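Local coordinates for protein 2-methyl-aconitate isomerase (Shewanella oneidensis, PDB 5K87) that isomerises 2-methyl-trans-aconitate to 2-methyl-cis-aconitate by base-catalysed proton abstraction coupled to a bond rotation, in the 2-methylcitrate cycle of propionate breakdown, at residues Thr73-Ile78 with Phe93-Ile98. The protein carries 1 engineered substitution. Numbering follows the deposited sequence.
Engineered in segment 73-78: E75 (natural residue Lys).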
ATOM      1  N   THR A  73       7.302   0.948  -1.591  1.00 11.11           N
ATOM      2  CA  THR A  73       6.190   1.290  -2.475  1.00 11.02           C
ATOM      3  C   THR A  73       5.959   2.795  -2.546  1.00 12.10           C
ATOM      4  O   THR A  73       4.855   3.228  -2.885  1.00 15.47           O
ATOM      5  CB  THR A  73       4.867   0.617  -2.049  1.00 12.30           C
ATOM      6  OG1 THR A  73       4.494   1.064  -0.740  1.00 13.66           O
ATOM      7  CG2 THR A  73       4.991  -0.895  -2.049  1.00 13.61           C
ATOM      8  N   SER A  74       6.976   3.598  -2.239  1.00 10.94           N
ATOM      9  CA  SER A  74       6.871   5.051  -2.348  1.00 11.03           C
ATOM     10  C   SER A  74       8.062   5.511  -3.180  1.00 10.67           C
ATOM     11  O   SER A  74       8.985   6.162  -2.691  1.00 12.12           O
ATOM     12  CB  SER A  74       6.846   5.691  -0.955  1.00 11.28           C
ATOM     13  OG  SER A  74       6.505   7.077  -1.009  1.00 11.56           O
ATOM     14  N   GLU A  75       8.025   5.118  -4.454  1.00 11.14           N
ATOM     15  CA  GLU A  75       9.196   5.090  -5.326  1.00 11.42           C
ATOM     16  C   GLU A  75       8.850   5.609  -6.707  1.00 11.35           C
ATOM     17  O   GLU A  75       7.803   5.254  -7.273  1.00 11.10           O
ATOM     18  CB  GLU A  75       9.757   3.662  -5.443  1.00 11.88           C
ATOM     19  CG  GLU A  75      10.279   3.117  -4.121  1.00 13.34           C
ATOM     20  CD  GLU A  75      11.140   1.876  -4.243  1.00 14.10           C
ATOM     21  OE1 GLU A  75      11.204   1.250  -5.312  1.00 16.71           O
ATOM     22  OE2 GLU A  75      11.784   1.520  -3.237  1.00 16.69           O
ATOM     23  N   THR A  76       9.747   6.426  -7.254  1.00 10.46           N
ATOM     24  CA  THR A  76       9.599   6.952  -8.599  1.00 10.90           C
ATOM     25  C   THR A  76      10.888   6.802  -9.384  1.00 10.20           C
ATOM     26  O   THR A  76      11.986   6.783  -8.812  1.00 11.46           O
ATOM     27  CB  THR A  76       9.183   8.432  -8.580  1.00 11.69           C
ATOM     28  OG1 THR A  76      10.187   9.211  -7.906  1.00 13.42           O
ATOM     29  CG2 THR A  76       7.828   8.595  -7.880  1.00 13.65           C
ATOM     30  N   VAL A  77      10.742   6.697 -10.700  1.00 10.32           N
ATOM     31  CA  VAL A  77      11.872   6.477 -11.591  1.00 10.12           C
ATOM     32  C   VAL A  77      11.691   7.334 -12.836  1.00 10.15           C
ATOM     33  O   VAL A  77      10.599   7.374 -13.417  1.00 11.09           O
ATOM     34  CB  VAL A  77      11.951   4.993 -12.013  1.00 11.15           C
ATOM     35  CG1 VAL A  77      13.003   4.780 -13.088  1.00 12.46           C
ATOM     36  CG2 VAL A  77      12.216   4.096 -10.809  1.00 12.13           C
ATOM     37  N   ILE A  78      12.752   8.034 -13.234  1.00 10.15           N
ATOM     38  CA  ILE A  78      12.753   8.782 -14.485  1.00 11.30           C
ATOM     39  C   ILE A  78      13.870   8.253 -15.373  1.00 10.39           C
ATOM     40  O   ILE A  78      15.033   8.211 -14.959  1.00 11.64           O
ATOM     41  CB  ILE A  78      12.947  10.291 -14.243  1.00 11.11           C
ATOM     42  CG1 ILE A  78      11.778  10.850 -13.430  1.00 12.98           C
ATOM     43  CG2 ILE A  78      13.085  11.047 -15.571  1.00 12.56           C
ATOM     44  CD1 ILE A  78      12.014  12.254 -12.913  1.00 15.08           C
ATOM     45  N   PHE A  93      16.479   7.553  -9.689  1.00 10.70           N
ATOM     46  CA  PHE A  93      15.565   7.024  -8.696  1.00 10.81           C
ATOM     47  C   PHE A  93      15.243   8.091  -7.665  1.00 11.51           C
ATOM     48  O   PHE A  93      16.156   8.703  -7.087  1.00 11.96           O
ATOM     49  CB  PHE A  93      16.192   5.825  -7.992  1.00 11.26           C
ATOM     50  CG  PHE A  93      15.402   5.349  -6.820  1.00 11.15           C
ATOM     51  CD1 PHE A  93      14.114   4.866  -6.995  1.00 12.77           C
ATOM     52  CD2 PHE A  93      15.925   5.392  -5.541  1.00 12.35           C
ATOM     53  CE1 PHE A  93      13.355   4.432  -5.917  1.00 13.15           C
ATOM     54  CE2 PHE A  93      15.166   4.955  -4.460  1.00 13.38           C
ATOM     55  CZ  PHE A  93      13.882   4.478  -4.655  1.00 14.59           C
ATOM     56  N   GLY A  94      13.957   8.308  -7.419  1.00 10.49           N
ATOM     57  CA  GLY A  94      13.508   9.236  -6.394  1.00 12.09           C
ATOM     58  C   GLY A  94      12.771   8.515  -5.284  1.00 11.72           C
ATOM     59  O   GLY A  94      11.707   7.923  -5.510  1.00 12.60           O
ATOM     60  N   GLN A  95      13.342   8.541  -4.085  1.00 11.16           N
ATOM     61  CA  GLN A  95      12.717   7.960  -2.911  1.00 11.87           C
ATOM     62  C   GLN A  95      11.785   9.017  -2.334  1.00 11.57           C
ATOM     63  O   GLN A  95      12.243  10.062  -1.858  1.00 12.63           O
ATOM     64  CB  GLN A  95      13.780   7.596  -1.876  1.00 12.71           C
ATOM     65  CG  GLN A  95      13.214   6.930  -0.621  1.00 14.59           C
ATOM     66  CD  GLN A  95      12.741   5.522  -0.892  1.00 15.63           C
ATOM     67  OE1 GLN A  95      13.458   4.742  -1.504  1.00 17.58           O
ATOM     68  NE2 GLN A  95      11.529   5.193  -0.457  1.00 16.23           N
ATOM     69  N   VAL A  96      10.481   8.770  -2.391  1.00 11.26           N
ATOM     70  CA  VAL A  96       9.506   9.782  -2.012  1.00 11.63           C
ATOM     71  C   VAL A  96       9.157   9.628  -0.540  1.00 11.91           C
ATOM     72  O   VAL A  96       8.663   8.592  -0.118  1.00 12.10           O
ATOM     73  CB  VAL A  96       8.242   9.689  -2.885  1.00 11.10           C
ATOM     74  CG1 VAL A  96       7.254  10.769  -2.488  1.00 13.37           C
ATOM     75  CG2 VAL A  96       8.616   9.814  -4.359  1.00 13.51           C
ATOM     76  N   SER A  97       9.438  10.660   0.250  1.00 11.81           N
ATOM     77  CA  SER A  97       9.113  10.625   1.669  0.70 13.30           C
ATOM     78  C   SER A  97       7.612  10.456   1.851  1.00 12.03           C
ATOM     79  O   SER A  97       6.827  11.038   1.107  1.00 12.39           O
ATOM     80  CB  SER A  97       9.553  11.923   2.338  0.70 14.62           C
ATOM     81  OG  SER A  97       9.140  11.959   3.691  0.70 15.02           O
ATOM     82  N   ILE A  98       7.214   9.663   2.837  1.00 11.97           N
ATOM     83  CA  ILE A  98       5.796   9.527   3.139  1.00 14.00           C
ATOM     84  C   ILE A  98       5.283  10.742   3.905  1.00 13.62           C
ATOM     85  O   ILE A  98       4.186  11.237   3.637  1.00 15.79           O
ATOM     86  CB  ILE A  98       5.530   8.238   3.928  1.00 13.79           C
ATOM     87  CG1 ILE A  98       5.871   7.021   3.063  1.00 16.31           C
ATOM     88  CG2 ILE A  98       4.085   8.174   4.402  1.00 14.88           C
ATOM     89  CD1 ILE A  98       5.969   5.711   3.830  1.00 18.93           C
TER
HETATM   90  O   HOH W   1      13.502   2.195  -1.205  1.00 21.09           O
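T76 and G94 form the hydrogen-bonded pair of an antiparallel hairpin whose strand axes, 75-78 and 93-96, run at 158°; E75-Q95 and V77-F93, on either side of it, are non-hydrogen-bonded pairs. G94 N reaches T76 O at 2.9 Å in a nearly straight bond, and T76 N returns to G94 O. Beyond the E75-Q95 pair, V96 N bonds S74 O, and S74 OG donates to V96 O at 2.8 Å; Q62 is a further partner of S74 OG. With OG1 set between the backbone N and the carbonyl carbon (chi1 60°), T76 also donates to G94 O, at 3.1 Å, giving that carbonyl two donors from one residue. T76 CG2 meets V96 CG2 at 3.8 Å on the face covered by helix 43-53. Replacing T76 with alanine would probably leave G94 O with the backbone donor alone and open a gap beside V96. On the other face, the engineered E75 (lysine in nature) extends past F93: its CB lies 3.7 Å from F93 CE1 at the ring edge, and its carboxylate stands 78° from the ring plane. One water donates to both E75 OE2 (2.7 Å) and Q95 OE1, bridging two oxygens 4.0 Å apart, while Q95 NE2 bonds S71 O. T73, S74 and the position of E75 are part of the substrate-binding site; backbone ladder and both hydroxyls thus fix the strand from which E75 reaches malonate and C109, a probable proton donor/acceptor.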